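Local coordinates for protein RNA-dependent RNA polymerase (Toscana virus, PDB 6QW0) that is the viral polymerase whose N-terminal domain is a manganese-binding cap-snatching endonuclease, probably cutting capped host RNA to provide primers for viral transcription, at residues A[21-26]-A[135-140]; A[33-38]-A[51-56]; A[83-88]-A[187-192]; A[96-101]-A[158-163]. One frame throughout, in Å; residues are numbered along the deposited sequence.

Contact 1 of 4, residues A[21-26]-A[135-140]; sequences LRRYES and DANSAD. With SO4 (sulfate ion), chain E; SO4 (sulfate ion), chain F.
Arg23 reaches from strand 22-25, which edges the mixed sheet of this PDDEXK-type nuclease fold, down to Asn137 in the first turn of helix 136-157. Its CB points at the helix. Chi1 of -56° sets CG beside the backbone N, and the chain then runs extended from CG to NE, carrying the guanidinium over the first helical turn. Arg23 NH1 (3.0 Å) and NH2 (2.9 Å) both donate end-on to Asn137 OD1. OD1 sits in the guanidinium plane, but the amide is turned 70° against it: NH2 arrives in the carbonyl plane, whereas NH1 comes from above it. One guanidinium face lies over Ala136 O, near the rim. Arg23 NH2 also rests against Asp140 CB at 3.5 Å, while the Asp140 carboxylate has its salt bridge with Arg144 and offers Arg23 at most a longer-range charge attraction. The helix begins with Asp135 as N-cap, its OD1 accepting from Ser138 N. A sulfate, probably from the crystallisation liquor, also sits at this helix end: Ala136 N donates to its O3 over 2.9 Å.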
loop_
_atom_site.group_PDB
_atom_site.type_symbol
_atom_site.label_atom_id
_atom_site.label_comp_id
_atom_site.label_asym_id
_atom_site.label_seq_id
_atom_site.Cartn_x
_atom_site.Cartn_y
_atom_site.Cartn_z
ATOM N N LEU A 21 -4.866 5.703 13.292
ATOM C CA LEU A 21 -3.535 5.842 12.714
ATOM C C LEU A 21 -2.486 5.943 13.810
ATOM O O LEU A 21 -2.685 6.614 14.826
ATOM C CB LEU A 21 -3.462 7.076 11.817
ATOM C CG LEU A 21 -4.314 7.063 10.541
ATOM C CD1 LEU A 21 -4.384 8.464 9.976
ATOM C CD2 LEU A 21 -3.802 6.058 9.480
ATOM N N ARG A 22 -1.367 5.258 13.593
ATOM C CA ARG A 22 -0.225 5.263 14.494
ATOM C C ARG A 22 1.008 5.750 13.748
ATOM O O ARG A 22 1.159 5.527 12.538
ATOM C CB ARG A 22 0.036 3.860 15.058
ATOM C CG ARG A 22 -1.147 3.299 15.876
ATOM C CD ARG A 22 -0.984 1.811 16.172
ATOM N NE ARG A 22 0.369 1.513 16.632
ATOM C CZ ARG A 22 0.819 0.296 16.921
ATOM N NH1 ARG A 22 0.022 -0.760 16.811
ATOM N NH2 ARG A 22 2.076 0.137 17.318
ATOM N N ARG A 23 1.919 6.374 14.489
ATOM C CA ARG A 23 3.200 6.787 13.930
ATOM C C ARG A 23 4.269 5.765 14.280
ATOM O O ARG A 23 4.387 5.341 15.436
ATOM C CB ARG A 23 3.609 8.171 14.433
ATOM C CG ARG A 23 2.575 9.248 14.162
ATOM C CD ARG A 23 3.205 10.627 14.085
ATOM N NE ARG A 23 2.247 11.611 13.590
ATOM C CZ ARG A 23 2.560 12.863 13.279
ATOM N NH1 ARG A 23 3.815 13.290 13.416
ATOM N NH2 ARG A 23 1.620 13.682 12.837
ATOM N N TYR A 24 5.044 5.372 13.274
ATOM C CA TYR A 24 6.126 4.411 13.415
ATOM C C TYR A 24 7.411 5.061 12.933
ATOM O O TYR A 24 7.410 5.749 11.913
ATOM C CB TYR A 24 5.890 3.164 12.570
ATOM C CG TYR A 24 4.686 2.329 12.931
ATOM C CD1 TYR A 24 4.790 1.310 13.854
ATOM C CD2 TYR A 24 3.468 2.530 12.302
ATOM C CE1 TYR A 24 3.715 0.507 14.163
ATOM C CE2 TYR A 24 2.371 1.733 12.617
ATOM C CZ TYR A 24 2.517 0.722 13.545
ATOM O OH TYR A 24 1.467 -0.103 13.875
ATOM N N GLU A 25 8.500 4.853 13.663
ATOM C CA GLU A 25 9.797 5.351 13.227
ATOM C C GLU A 25 10.624 4.199 12.679
ATOM O O GLU A 25 10.616 3.099 13.239
ATOM C CB GLU A 25 10.541 6.030 14.382
ATOM C CG GLU A 25 9.957 7.385 14.785
ATOM C CD GLU A 25 8.658 7.263 15.569
ATOM O OE1 GLU A 25 7.694 7.995 15.251
ATOM O OE2 GLU A 25 8.597 6.434 16.504
ATOM N N SER A 26 11.343 4.454 11.586
ATOM C CA SER A 26 12.256 3.445 11.072
ATOM C C SER A 26 13.465 3.301 11.998
ATOM O O SER A 26 13.781 4.182 12.806
ATOM C CB SER A 26 12.714 3.779 9.649
ATOM O OG SER A 26 13.210 5.101 9.541
ATOM N N ASP A 135 7.908 15.296 5.945
ATOM C CA ASP A 135 8.232 14.701 7.231
ATOM C C ASP A 135 7.037 13.911 7.771
ATOM O O ASP A 135 6.062 13.654 7.062
ATOM C CB ASP A 135 8.706 15.781 8.211
ATOM C CG ASP A 135 7.654 16.850 8.484
ATOM O OD1 ASP A 135 6.478 16.695 8.079
ATOM O OD2 ASP A 135 8.016 17.868 9.116
ATOM N N ALA A 136 7.120 13.506 9.038
ATOM C CA ALA A 136 6.084 12.646 9.605
ATOM C C ALA A 136 4.733 13.349 9.640
ATOM O O ALA A 136 3.694 12.720 9.408
ATOM C CB ALA A 136 6.492 12.177 11.002
ATOM N N ASN A 137 4.719 14.656 9.932
ATOM C CA ASN A 137 3.465 15.399 9.852
ATOM C C ASN A 137 2.909 15.374 8.434
ATOM O O ASN A 137 1.692 15.282 8.235
ATOM C CB ASN A 137 3.664 16.842 10.329
ATOM C CG ASN A 137 3.777 16.949 11.843
ATOM O OD1 ASN A 137 3.226 16.131 12.579
ATOM N ND2 ASN A 137 4.499 17.966 12.314
ATOM N N SER A 138 3.785 15.449 7.430
ATOM C CA SER A 138 3.313 15.342 6.055
ATOM C C SER A 138 2.714 13.964 5.789
ATOM O O SER A 138 1.715 13.842 5.068
ATOM C CB SER A 138 4.457 15.626 5.081
ATOM O OG SER A 138 3.969 15.694 3.751
ATOM N N ALA A 139 3.320 12.916 6.361
ATOM C CA ALA A 139 2.792 11.564 6.190
ATOM C C ALA A 139 1.427 11.419 6.842
ATOM O O ALA A 139 0.546 10.742 6.299
ATOM C CB ALA A 139 3.759 10.534 6.769
ATOM N N ASP A 140 1.233 12.027 8.015
ATOM C CA ASP A 140 -0.088 11.961 8.636
ATOM C C ASP A 140 -1.132 12.666 7.779
ATOM O O ASP A 140 -2.243 12.158 7.604
ATOM C CB ASP A 140 -0.068 12.550 10.041
ATOM C CG ASP A 140 -1.459 12.586 10.658
ATOM O OD1 ASP A 140 -1.846 11.609 11.337
ATOM O OD2 ASP A 140 -2.186 13.572 10.422
HETATM S S SO4 E . 16.756 5.306 10.635
HETATM O O1 SO4 E . 17.760 4.469 11.274
HETATM O O2 SO4 E . 17.368 6.098 9.573
HETATM O O3 SO4 E . 16.159 6.192 11.636
HETATM O O4 SO4 E . 15.734 4.437 10.069
HETATM S S SO4 F . 10.619 13.609 11.074
HETATM O O1 SO4 F . 11.036 13.108 9.766
HETATM O O2 SO4 F . 10.828 12.570 12.079
HETATM O O3 SO4 F . 9.208 13.968 11.031
HETATM O O4 SO4 F . 11.412 14.792 11.405
#

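Contact 2 of 4, residues A[33-38]-A[51-56]; sequences IPAYVI and TSELAD
Ala35 N donates to Glu53 OE1 over 2.8 Å in a nearly straight bond, 168° at the hydrogen. It joins the chain at Ala35, close to strand 36-39, with a short 3-10 turn, 51-53, that follows the neighbouring strand 46-49. The two strands form an antiparallel hairpin within a three-stranded sheet, and Ala35 is also backbone-bonded to Ala50. OE1 is met on its syn side, with the donor 26° out of the carboxylate plane. Chi1 of -66° and an extended chain beyond CG bring the carboxylate across to the other segment. Glu53 OE1 also lies 3.4 Å from Pro34 CA, and the methyl carbon of Ala35, CB, is 3.6 Å from Glu53 OE1. Beside this polar link, Leu54 brings both its methyl groups to the Pro34 ring, the two side chains crossing at a slant. Pro34 is buried, for Phe191 of helix 183-203 and Ile49 of strand 46-49 pack on it as well. Leu54 N closes the turn on Thr51 O. Leu54 CD2 comes to 3.7 Å from Pro34 CD, while Leu54 CD1 stays 4.1 Å from Pro34 CG.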
loop_
_atom_site.group_PDB
_atom_site.type_symbol
_atom_site.label_atom_id
_atom_site.label_comp_id
_atom_site.label_asym_id
_atom_site.label_seq_id
_atom_site.Cartn_x
_atom_site.Cartn_y
_atom_site.Cartn_z
ATOM N N ILE A 33 22.797 -0.683 1.287
ATOM C CA ILE A 33 21.786 -0.350 0.297
ATOM C C ILE A 33 22.288 -0.882 -1.044
ATOM O O ILE A 33 23.433 -0.608 -1.411
ATOM C CB ILE A 33 21.535 1.166 0.212
ATOM C CG1 ILE A 33 21.151 1.718 1.590
ATOM C CG2 ILE A 33 20.496 1.507 -0.852
ATOM C CD1 ILE A 33 21.112 3.242 1.639
ATOM N N PRO A 34 21.508 -1.659 -1.783
ATOM C CA PRO A 34 22.059 -2.281 -2.994
ATOM C C PRO A 34 22.316 -1.275 -4.101
ATOM O O PRO A 34 21.560 -0.321 -4.302
ATOM C CB PRO A 34 20.978 -3.288 -3.408
ATOM C CG PRO A 34 19.704 -2.659 -2.906
ATOM C CD PRO A 34 20.083 -1.988 -1.588
ATOM N N ALA A 35 23.412 -1.506 -4.824
ATOM C CA ALA A 35 23.691 -0.770 -6.045
ATOM C C ALA A 35 22.626 -1.062 -7.099
ATOM O O ALA A 35 21.939 -2.079 -7.052
ATOM C CB ALA A 35 25.061 -1.157 -6.604
ATOM N N TYR A 36 22.506 -0.150 -8.059
ATOM C CA TYR A 36 21.589 -0.314 -9.179
ATOM C C TYR A 36 22.246 0.232 -10.438
ATOM O O TYR A 36 23.023 1.189 -10.391
ATOM C CB TYR A 36 20.222 0.397 -8.938
ATOM C CG TYR A 36 20.350 1.819 -8.419
ATOM C CD1 TYR A 36 20.443 2.072 -7.054
ATOM C CD2 TYR A 36 20.417 2.907 -9.291
ATOM C CE1 TYR A 36 20.590 3.366 -6.566
ATOM C CE2 TYR A 36 20.562 4.207 -8.808
ATOM C CZ TYR A 36 20.651 4.426 -7.446
ATOM O OH TYR A 36 20.807 5.711 -6.957
ATOM N N VAL A 37 21.940 -0.397 -11.570
ATOM C CA VAL A 37 22.409 0.050 -12.877
ATOM C C VAL A 37 21.178 0.282 -13.740
ATOM O O VAL A 37 20.366 -0.633 -13.918
ATOM C CB VAL A 37 23.352 -0.969 -13.537
ATOM C CG1 VAL A 37 23.812 -0.457 -14.903
ATOM C CG2 VAL A 37 24.550 -1.264 -12.636
ATOM N N ILE A 38 21.030 1.500 -14.255
ATOM C CA ILE A 38 19.899 1.881 -15.094
ATOM C C ILE A 38 20.378 1.984 -16.534
ATOM O O ILE A 38 21.379 2.655 -16.813
ATOM C CB ILE A 38 19.276 3.211 -14.640
ATOM C CG1 ILE A 38 18.805 3.111 -13.191
ATOM C CG2 ILE A 38 18.133 3.599 -15.573
ATOM C CD1 ILE A 38 18.375 4.441 -12.597
ATOM N N THR A 51 21.190 -7.242 -5.517
ATOM C CA THR A 51 20.672 -7.863 -4.303
ATOM C C THR A 51 21.701 -8.771 -3.634
ATOM O O THR A 51 21.560 -9.084 -2.445
ATOM C CB THR A 51 19.385 -8.638 -4.626
ATOM O OG1 THR A 51 19.633 -9.547 -5.703
ATOM C CG2 THR A 51 18.277 -7.675 -5.053
ATOM N N SER A 52 22.747 -9.182 -4.358
ATOM C CA SER A 52 23.816 -9.956 -3.737
ATOM C C SER A 52 24.536 -9.181 -2.641
ATOM O O SER A 52 25.158 -9.798 -1.773
ATOM C CB SER A 52 24.830 -10.405 -4.792
ATOM O OG SER A 52 25.449 -9.293 -5.422
ATOM N N GLU A 53 24.469 -7.852 -2.663
ATOM C CA GLU A 53 25.171 -7.053 -1.660
ATOM C C GLU A 53 24.501 -7.068 -0.294
ATOM O O GLU A 53 25.125 -6.652 0.688
ATOM C CB GLU A 53 25.310 -5.607 -2.141
ATOM C CG GLU A 53 26.195 -5.440 -3.361
ATOM C CD GLU A 53 26.272 -4.009 -3.847
ATOM O OE1 GLU A 53 25.285 -3.261 -3.653
ATOM O OE2 GLU A 53 27.313 -3.633 -4.433
ATOM N N LEU A 54 23.261 -7.529 -0.197
ATOM C CA LEU A 54 22.537 -7.479 1.062
ATOM C C LEU A 54 22.796 -8.735 1.887
ATOM O O LEU A 54 22.906 -9.839 1.347
ATOM C CB LEU A 54 21.046 -7.297 0.792
ATOM C CG LEU A 54 20.785 -6.152 -0.194
ATOM C CD1 LEU A 54 19.308 -5.832 -0.276
ATOM C CD2 LEU A 54 21.581 -4.885 0.176
ATOM N N ALA A 55 22.919 -8.552 3.199
ATOM C CA ALA A 55 23.066 -9.684 4.100
ATOM C C ALA A 55 21.736 -10.406 4.251
ATOM O O ALA A 55 20.664 -9.797 4.192
ATOM C CB ALA A 55 23.570 -9.224 5.468
ATOM N N ASP A 56 21.810 -11.721 4.440
ATOM C CA ASP A 56 20.602 -12.514 4.615
ATOM C C ASP A 56 19.785 -11.976 5.783
ATOM O O ASP A 56 20.295 -11.840 6.899
ATOM C CB ASP A 56 20.965 -13.982 4.842
#

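Contact 3 of 4, residues A[83-88]-A[187-192]; sequences FGHLAD and NEIVFR
The His85 imidazole lies between the two segments, with Leu86 CG 3.6 Å above the centre of one face, while Glu188 CG approaches obliquely from the opposite side. The Glu188 contact is an off-centre CH-pi one, 4.3 Å from CG to the His85 ring centroid. At the ring edge, in plane, Ile189 CG1 stands 3.8 Å from His85 NE2. Arg192 slides past the histidine in the opposite direction: its CD reaches 3.5 Å from His85 ND1, and its guanidinium, 22° from the ring plane, carries His85 N and Gly84 C over one face. A bend at chi3 (62°) folds the guanidinium back onto this backbone. Its hydrogen bonds go beyond the two segments, to Phe81 O from NH2 and to Thr62 OG1 from NH1, and it makes a cation-pi contact with Phe81. The Glu188 carboxylate is likewise bound elsewhere, by Thr62 OG1 and Gly60 N. Deeper in, Phe83 CE1 meets Ile189 CG2 at 3.9 Å. Phe83 O accepts from both Leu86 N and Ala87 N, which curls the backbone into a compact turn. Helix 183-203 packs here against the loop that follows helix 77-82, which bears the manganese ligand His79; Phe83 of this loop stacks on Phe129, another residue of the manganese site, which is consistent with the active site of a PDDEXK-family endonuclease.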
loop_
_atom_site.group_PDB
_atom_site.type_symbol
_atom_site.label_atom_id
_atom_site.label_comp_id
_atom_site.label_asym_id
_atom_site.label_seq_id
_atom_site.Cartn_x
_atom_site.Cartn_y
_atom_site.Cartn_z
ATOM N N PHE A 83 5.816 -0.335 -2.288
ATOM C CA PHE A 83 4.852 -1.261 -1.713
ATOM C C PHE A 83 4.767 -2.566 -2.492
ATOM O O PHE A 83 3.877 -3.383 -2.224
ATOM C CB PHE A 83 3.486 -0.573 -1.618
ATOM C CG PHE A 83 3.499 0.638 -0.720
ATOM C CD1 PHE A 83 3.433 0.487 0.653
ATOM C CD2 PHE A 83 3.599 1.915 -1.248
ATOM C CE1 PHE A 83 3.466 1.597 1.503
ATOM C CE2 PHE A 83 3.629 3.035 -0.402
ATOM C CZ PHE A 83 3.553 2.869 0.967
ATOM N N GLY A 84 5.721 -2.804 -3.397
ATOM C CA GLY A 84 5.671 -3.952 -4.290
ATOM C C GLY A 84 5.706 -5.294 -3.594
ATOM O O GLY A 84 5.260 -6.291 -4.173
ATOM N N HIS A 85 6.267 -5.360 -2.390
ATOM C CA HIS A 85 6.295 -6.602 -1.632
ATOM C C HIS A 85 4.956 -6.914 -0.981
ATOM O O HIS A 85 4.755 -8.039 -0.510
ATOM C CB HIS A 85 7.385 -6.544 -0.554
ATOM C CG HIS A 85 7.163 -5.483 0.476
ATOM N ND1 HIS A 85 6.962 -4.159 0.147
ATOM C CD2 HIS A 85 7.102 -5.548 1.826
ATOM C CE1 HIS A 85 6.794 -3.454 1.250
ATOM N NE2 HIS A 85 6.874 -4.272 2.284
ATOM N N LEU A 86 4.051 -5.946 -0.935
ATOM C CA LEU A 86 2.735 -6.125 -0.330
ATOM C C LEU A 86 1.651 -6.324 -1.366
ATOM O O LEU A 86 0.686 -7.058 -1.122
ATOM C CB LEU A 86 2.375 -4.915 0.534
ATOM C CG LEU A 86 3.348 -4.613 1.666
ATOM C CD1 LEU A 86 2.902 -3.355 2.376
ATOM C CD2 LEU A 86 3.430 -5.781 2.629
ATOM N N ALA A 87 1.774 -5.667 -2.511
ATOM C CA ALA A 87 0.757 -5.791 -3.541
ATOM C C ALA A 87 1.353 -5.366 -4.868
ATOM O O ALA A 87 2.098 -4.386 -4.937
ATOM C CB ALA A 87 -0.475 -4.939 -3.228
ATOM N N ASP A 88 1.023 -6.109 -5.913
ATOM C CA ASP A 88 1.295 -5.621 -7.248
ATOM C C ASP A 88 0.315 -4.500 -7.587
ATOM O O ASP A 88 -0.733 -4.340 -6.950
ATOM C CB ASP A 88 1.193 -6.760 -8.262
ATOM C CG ASP A 88 2.239 -7.837 -8.033
ATOM O OD1 ASP A 88 3.293 -7.523 -7.439
ATOM O OD2 ASP A 88 2.004 -8.996 -8.439
ATOM N N ASN A 187 10.546 -1.034 8.633
ATOM C CA ASN A 187 11.848 -0.855 7.993
ATOM C C ASN A 187 11.840 -1.289 6.531
ATOM O O ASN A 187 12.523 -0.681 5.699
ATOM C CB ASN A 187 12.916 -1.621 8.773
ATOM C CG ASN A 187 13.311 -0.922 10.055
ATOM O OD1 ASN A 187 12.943 0.231 10.295
ATOM N ND2 ASN A 187 14.079 -1.618 10.888
ATOM N N GLU A 188 11.104 -2.354 6.188
ATOM C CA GLU A 188 11.096 -2.792 4.791
ATOM C C GLU A 188 10.415 -1.762 3.896
ATOM O O GLU A 188 10.912 -1.438 2.815
ATOM C CB GLU A 188 10.420 -4.160 4.663
ATOM C CG GLU A 188 10.673 -4.851 3.317
ATOM C CD GLU A 188 12.103 -5.370 3.179
ATOM O OE1 GLU A 188 12.832 -5.396 4.192
ATOM O OE2 GLU A 188 12.489 -5.728 2.053
ATOM N N ILE A 189 9.286 -1.209 4.350
ATOM C CA ILE A 189 8.617 -0.158 3.595
ATOM C C ILE A 189 9.528 1.058 3.436
ATOM O O ILE A 189 9.708 1.580 2.329
ATOM C CB ILE A 189 7.284 0.209 4.275
ATOM C CG1 ILE A 189 6.305 -0.973 4.153
ATOM C CG2 ILE A 189 6.694 1.476 3.668
ATOM C CD1 ILE A 189 5.255 -1.020 5.269
ATOM N N VAL A 190 10.103 1.535 4.542
ATOM C CA VAL A 190 10.963 2.715 4.480
ATOM C C VAL A 190 12.209 2.436 3.640
ATOM O O VAL A 190 12.596 3.255 2.800
ATOM C CB VAL A 190 11.327 3.187 5.898
ATOM C CG1 VAL A 190 12.320 4.355 5.834
ATOM C CG2 VAL A 190 10.079 3.610 6.664
ATOM N N PHE A 191 12.832 1.277 3.832
ATOM C CA PHE A 191 14.020 0.931 3.043
ATOM C C PHE A 191 13.721 0.948 1.542
ATOM O O PHE A 191 14.494 1.490 0.742
ATOM C CB PHE A 191 14.538 -0.435 3.485
ATOM C CG PHE A 191 15.871 -0.804 2.896
ATOM C CD1 PHE A 191 15.943 -1.458 1.674
ATOM C CD2 PHE A 191 17.049 -0.511 3.566
ATOM C CE1 PHE A 191 17.161 -1.814 1.123
ATOM C CE2 PHE A 191 18.278 -0.865 3.018
ATOM C CZ PHE A 191 18.336 -1.516 1.803
ATOM N N ARG A 192 12.604 0.339 1.133
ATOM C CA ARG A 192 12.241 0.326 -0.280
ATOM C C ARG A 192 11.913 1.727 -0.790
ATOM O O ARG A 192 12.216 2.053 -1.946
ATOM C CB ARG A 192 11.046 -0.619 -0.505
ATOM C CG ARG A 192 11.372 -2.096 -0.259
ATOM C CD ARG A 192 10.146 -3.015 -0.549
ATOM N NE ARG A 192 9.713 -2.935 -1.942
ATOM C CZ ARG A 192 9.883 -3.896 -2.848
ATOM N NH1 ARG A 192 10.472 -5.042 -2.517
ATOM N NH2 ARG A 192 9.472 -3.706 -4.092
#

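Contact 4 of 4, residues A[96-101]-A[158-163]; sequences EVFGVL and SAIKPI
Helix 94-98 stops at Phe98, Gly99 turns the chain with a positive phi of 72°, and end to end 97-101 and 160-163 lie 124° apart. Segment 158-163 returns the chain from helix 136-157 to strand 163-171, closing a beta-alpha-beta unit with the parallel strand 124-131. Phe98 has the largest share of the contact. With CG beside its own backbone N (chi1 -68°), the ring reaches over to the connection and meets three residues. Phe98 CD1 approaches Ile160 CB at 4.0 Å. Phe98 CZ lies 3.7 Å from Ile163 CD1. Lys161 CB stands at the ring edge, 4.2 Å from Phe98 CE1. Within its own segment Val97 CG1 covers part of one ring face, near the rim; Arg157 and Val124 add further packing on Phe98. The Lys161 chain runs extended from the ring edge toward Val97 O, and its NZ forms a salt bridge with Glu118, lying near Val97 O without bonding to it. Beyond the bend at Gly99, Leu101 turns back to Ile160 and packs also on Asp156 and Arg157. Leu101 CD2 presses on Ile160 CD1 at 3.4 Å, closer than carbon atoms usually pack.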
loop_
_atom_site.group_PDB
_atom_site.type_symbol
_atom_site.label_atom_id
_atom_site.label_comp_id
_atom_site.label_asym_id
_atom_site.label_seq_id
_atom_site.Cartn_x
_atom_site.Cartn_y
_atom_site.Cartn_z
ATOM N N GLU A 96 -16.219 -4.207 -9.071
ATOM C CA GLU A 96 -15.926 -5.613 -9.304
ATOM C C GLU A 96 -16.181 -6.465 -8.075
ATOM O O GLU A 96 -16.397 -7.673 -8.207
ATOM C CB GLU A 96 -14.478 -5.774 -9.764
ATOM C CG GLU A 96 -14.106 -4.847 -10.905
ATOM C CD GLU A 96 -12.640 -4.945 -11.258
ATOM O OE1 GLU A 96 -12.109 -6.075 -11.235
ATOM O OE2 GLU A 96 -12.020 -3.895 -11.534
ATOM N N VAL A 97 -16.172 -5.874 -6.885
ATOM C CA VAL A 97 -16.379 -6.618 -5.655
ATOM C C VAL A 97 -17.815 -6.491 -5.156
ATOM O O VAL A 97 -18.371 -7.449 -4.619
ATOM C CB VAL A 97 -15.373 -6.139 -4.586
ATOM C CG1 VAL A 97 -15.657 -6.783 -3.243
ATOM C CG2 VAL A 97 -13.954 -6.454 -5.030
ATOM N N PHE A 98 -18.430 -5.311 -5.312
ATOM C CA PHE A 98 -19.735 -5.041 -4.716
ATOM C C PHE A 98 -20.882 -4.937 -5.711
ATOM O O PHE A 98 -22.040 -5.031 -5.289
ATOM C CB PHE A 98 -19.690 -3.734 -3.906
ATOM C CG PHE A 98 -18.843 -3.820 -2.668
ATOM C CD1 PHE A 98 -19.343 -4.391 -1.509
ATOM C CD2 PHE A 98 -17.544 -3.343 -2.670
ATOM C CE1 PHE A 98 -18.560 -4.481 -0.372
ATOM C CE2 PHE A 98 -16.759 -3.431 -1.541
ATOM C CZ PHE A 98 -17.274 -4.000 -0.386
ATOM N N GLY A 99 -20.605 -4.733 -6.999
ATOM C CA GLY A 99 -21.646 -4.307 -7.918
ATOM C C GLY A 99 -22.051 -2.866 -7.672
ATOM O O GLY A 99 -21.598 -2.255 -6.700
ATOM N N VAL A 100 -22.908 -2.306 -8.525
ATOM C CA VAL A 100 -23.315 -0.915 -8.365
ATOM C C VAL A 100 -24.280 -0.797 -7.190
ATOM O O VAL A 100 -24.939 -1.765 -6.797
ATOM C CB VAL A 100 -23.951 -0.375 -9.658
ATOM C CG1 VAL A 100 -23.005 -0.571 -10.847
ATOM C CG2 VAL A 100 -25.265 -1.071 -9.914
ATOM N N LEU A 101 -24.362 0.408 -6.627
ATOM C CA LEU A 101 -25.334 0.747 -5.595
ATOM C C LEU A 101 -26.505 1.514 -6.194
ATOM O O LEU A 101 -26.340 2.308 -7.122
ATOM C CB LEU A 101 -24.697 1.602 -4.493
ATOM C CG LEU A 101 -23.583 0.985 -3.660
ATOM C CD1 LEU A 101 -23.360 1.818 -2.409
ATOM C CD2 LEU A 101 -23.942 -0.430 -3.287
ATOM N N SER A 158 -20.239 -0.605 3.019
ATOM C CA SER A 158 -20.278 -1.385 4.249
ATOM C C SER A 158 -21.681 -1.877 4.570
ATOM O O SER A 158 -21.825 -2.770 5.413
ATOM C CB SER A 158 -19.702 -0.562 5.422
ATOM O OG SER A 158 -20.596 0.427 5.918
ATOM N N ALA A 159 -22.701 -1.337 3.904
ATOM C CA ALA A 159 -24.052 -1.844 4.072
ATOM C C ALA A 159 -24.222 -3.218 3.447
ATOM O O ALA A 159 -25.180 -3.928 3.783
ATOM C CB ALA A 159 -25.046 -0.880 3.442
ATOM N N ILE A 160 -23.320 -3.591 2.541
ATOM C CA ILE A 160 -23.363 -4.868 1.833
ATOM C C ILE A 160 -22.523 -5.897 2.572
ATOM O O ILE A 160 -23.017 -6.971 2.931
ATOM C CB ILE A 160 -22.887 -4.696 0.387
ATOM C CG1 ILE A 160 -23.784 -3.696 -0.340
ATOM C CG2 ILE A 160 -22.855 -6.050 -0.341
ATOM C CD1 ILE A 160 -23.333 -3.428 -1.729
ATOM N N LYS A 161 -21.244 -5.574 2.809
ATOM C CA LYS A 161 -20.351 -6.398 3.598
ATOM C C LYS A 161 -19.557 -5.439 4.467
ATOM O O LYS A 161 -19.178 -4.361 3.993
ATOM C CB LYS A 161 -19.378 -7.231 2.749
ATOM C CG LYS A 161 -20.062 -8.200 1.795
ATOM C CD LYS A 161 -19.076 -8.760 0.775
ATOM C CE LYS A 161 -19.792 -9.645 -0.237
ATOM N NZ LYS A 161 -19.116 -9.630 -1.569
ATOM N N PRO A 162 -19.266 -5.807 5.712
ATOM C CA PRO A 162 -18.461 -4.924 6.566
ATOM C C PRO A 162 -17.090 -4.680 5.953
ATOM O O PRO A 162 -16.474 -5.576 5.373
ATOM C CB PRO A 162 -18.367 -5.692 7.888
ATOM C CG PRO A 162 -18.630 -7.101 7.527
ATOM C CD PRO A 162 -19.574 -7.085 6.373
ATOM N N ILE A 163 -16.627 -3.439 6.072
ATOM C CA ILE A 163 -15.333 -3.029 5.536
ATOM C C ILE A 163 -14.470 -2.504 6.678
ATOM O O ILE A 163 -14.960 -1.776 7.546
ATOM C CB ILE A 163 -15.502 -1.947 4.443
ATOM C CG1 ILE A 163 -16.203 -2.516 3.209
ATOM C CG2 ILE A 163 -14.130 -1.317 4.064
ATOM C CD1 ILE A 163 -16.590 -1.443 2.187
#

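How the contacts relate
From the N terminus, strand 22-25 opens the long loop that contact 1 closes at the start of helix 136-157. Inside it nests contact 2, which closes the small hairpin loop between 33-38 and 51-56. Contact 3 begins after that, at 83-88, and closes only on helix 183-203, so it crosses contact 1; contact 4, from 96-101 to 158-163, nests within contact 3 and also crosses contact 1. Helix 183-203 is the meeting place: Ser26 packs on Asn187 and Val190, and Pro34 and Ile33 on Phe191, so contacts 1 and 2 both touch contact 3. Contact 4 lies apart, at the far end of the core, its centre about 43 Å from that of contact 2.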